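Side-chain contact in glycine betaine/carnitine/choline ABC transporter (Staphylococcus aureus subsp. aureus Mu50, PDB 3O66), which probably captures glycine betaine, carnitine, choline or a related quaternary amine as the substrate-binding component of an ABC importer: residues S251-Q254 with R255-E259. Sequence-based numbering, arbitrary orientation. Where two conformers were deposited one is given.
Sequences SEMQ and RLNYE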
loop_
_atom_site.group_PDB
_atom_site.type_symbol
_atom_site.label_atom_id
_atom_site.label_comp_id
_atom_site.label_asym_id
_atom_site.label_seq_id
_atom_site.Cartn_x
_atom_site.Cartn_y
_atom_site.Cartn_z
ATOM N N SER A 251 -6.599 -0.206 8.229
ATOM C CA SER A 251 -6.618 -1.050 9.449
ATOM C C SER A 251 -6.739 -2.543 9.087
ATOM O O SER A 251 -6.109 -3.402 9.681
ATOM C CB SER A 251 -7.828 -0.671 10.325
ATOM O OG SER A 251 -7.714 0.661 10.815
ATOM N N GLU A 252 -7.551 -2.845 8.084
ATOM C CA GLU A 252 -7.739 -4.232 7.656
ATOM C C GLU A 252 -6.491 -4.781 6.960
ATOM O O GLU A 252 -6.123 -5.932 7.176
ATOM C CB GLU A 252 -8.960 -4.357 6.739
ATOM C CG GLU A 252 -9.360 -5.782 6.435
ATOM C CD GLU A 252 -9.805 -6.550 7.672
ATOM O OE1 GLU A 252 -10.133 -5.922 8.711
ATOM O OE2 GLU A 252 -9.860 -7.798 7.580
HETATM N N MSE A 253 -5.836 -3.959 6.143
HETATM C CA MSE A 253 -4.584 -4.381 5.478
HETATM C C MSE A 253 -3.509 -4.644 6.519
HETATM O O MSE A 253 -2.720 -5.568 6.339
HETATM C CB MSE A 253 -4.082 -3.313 4.494
HETATM C CG MSE A 253 -2.968 -3.807 3.507
HETATM SE SE MSE A 253 -3.625 -5.260 2.332
HETATM C CE MSE A 253 -2.716 -6.788 3.153
ATOM N N GLN A 254 -3.452 -3.812 7.567
ATOM C CA GLN A 254 -2.525 -4.052 8.673
ATOM C C GLN A 254 -2.789 -5.424 9.283
ATOM O O GLN A 254 -1.847 -6.222 9.455
ATOM C CB GLN A 254 -2.634 -2.973 9.749
ATOM C CG GLN A 254 -2.122 -1.574 9.317
ATOM C CD GLN A 254 -2.734 -0.487 10.166
ATOM O OE1 GLN A 254 -3.488 -0.781 11.105
ATOM N NE2 GLN A 254 -2.415 0.772 9.864
ATOM N N ARG A 255 -4.069 -5.719 9.555
ATOM C CA ARG A 255 -4.454 -7.014 10.111
ATOM C C ARG A 255 -4.113 -8.184 9.200
ATOM O O ARG A 255 -3.654 -9.231 9.675
ATOM C CB ARG A 255 -5.960 -7.087 10.493
ATOM C CG ARG A 255 -6.303 -6.376 11.820
ATOM C CD ARG A 255 -7.807 -6.549 12.188
ATOM N NE ARG A 255 -8.657 -5.747 11.306
ATOM C CZ ARG A 255 -8.927 -4.453 11.483
ATOM N NH1 ARG A 255 -9.703 -3.827 10.615
ATOM N NH2 ARG A 255 -8.412 -3.777 12.512
ATOM N N LEU A 256 -4.367 -8.031 7.907
ATOM C CA LEU A 256 -4.077 -9.097 6.955
ATOM C C LEU A 256 -2.579 -9.307 6.875
ATOM O O LEU A 256 -2.104 -10.441 6.890
ATOM C CB LEU A 256 -4.650 -8.753 5.561
ATOM C CG LEU A 256 -6.179 -8.767 5.503
ATOM C CD1 LEU A 256 -6.628 -8.179 4.155
ATOM C CD2 LEU A 256 -6.768 -10.187 5.756
ATOM N N ASN A 257 -1.821 -8.214 6.805
ATOM C CA ASN A 257 -0.351 -8.358 6.784
ATOM C C ASN A 257 0.157 -9.084 8.032
ATOM O O ASN A 257 1.106 -9.875 7.961
ATOM C CB ASN A 257 0.340 -7.017 6.648
ATOM C CG ASN A 257 0.404 -6.551 5.214
ATOM O OD1 ASN A 257 0.531 -7.371 4.275
ATOM N ND2 ASN A 257 0.288 -5.242 5.013
ATOM N N TYR A 258 -0.478 -8.815 9.170
ATOM C CA TYR A 258 -0.074 -9.441 10.432
ATOM C C TYR A 258 -0.267 -10.959 10.347
ATOM O O TYR A 258 0.564 -11.745 10.856
ATOM C CB TYR A 258 -0.878 -8.844 11.593
ATOM C CG TYR A 258 -0.660 -9.459 12.967
ATOM C CD1 TYR A 258 0.613 -9.781 13.424
ATOM C CD2 TYR A 258 -1.741 -9.642 13.834
ATOM C CE1 TYR A 258 0.813 -10.332 14.705
ATOM C CE2 TYR A 258 -1.564 -10.175 15.105
ATOM C CZ TYR A 258 -0.287 -10.515 15.534
ATOM O OH TYR A 258 -0.138 -11.042 16.790
ATOM N N GLU A 259 -1.364 -11.364 9.712
ATOM C CA GLU A 259 -1.700 -12.778 9.562
ATOM C C GLU A 259 -0.565 -13.492 8.812
ATOM O O GLU A 259 -0.234 -14.627 9.129
ATOM C CB GLU A 259 -3.010 -12.939 8.780
ATOM C CG GLU A 259 -4.277 -12.477 9.515
ATOM C CD GLU A 259 -4.611 -13.316 10.720
ATOM O OE1 GLU A 259 -4.851 -14.537 10.574
ATOM O OE2 GLU A 259 -4.651 -12.740 11.831
#
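Glu-252, in the one of its two conformers described here, and Arg-255 form an i to i+3 salt bridge along helix 250-261, in which a single carboxylate oxygen takes both bonds. OE1 of Glu-252 lies 2.9 Å from NH1 and 3.0 Å from NE of Arg-255, in the plane of the guanidinium at its side. The grip is nevertheless not a flat fork: the two planes stand 55° apart, with NH1 meeting OE1 nearly along its C-O axis and NE reaching it from above the carboxylate. A bend at chi3 of Arg-255 (-72°) folds the guanidinium back over the preceding turn, where one face covers the carbonyl of Ser-251, with O 3.5 Å from CZ.

Four successive i to i+4 backbone hydrogen bonds, from Ser-251 O to Arg-255 N through Gln-254 O to Tyr-258 N, make this a regular alpha-helix. In the two-lobed periplasmic-binding-protein fold, it packs against helices 19-35 and 267-277.

Apolar contact is made by selenomethionine Met-253. Bends at chi2 (62°) and chi3 bring its methyl CE to 3.7 Å from CB of Leu-256; Ile-23 and Ile-24 also touch this residue, while Leu-256 meets Val-270 and Phe-274. The same methyl sits beside the amide oxygen of Asn-257, with CE 3.5 Å from OD1.

The buried Asn-257 amide directs ND2 to Glu-20 OE1 on helix 19-35 and to Thr-198 O, and Gln-254 NE2 bonds to Ser-197 O, tying the helix to the segment between strand 192-196 and helix 200-204.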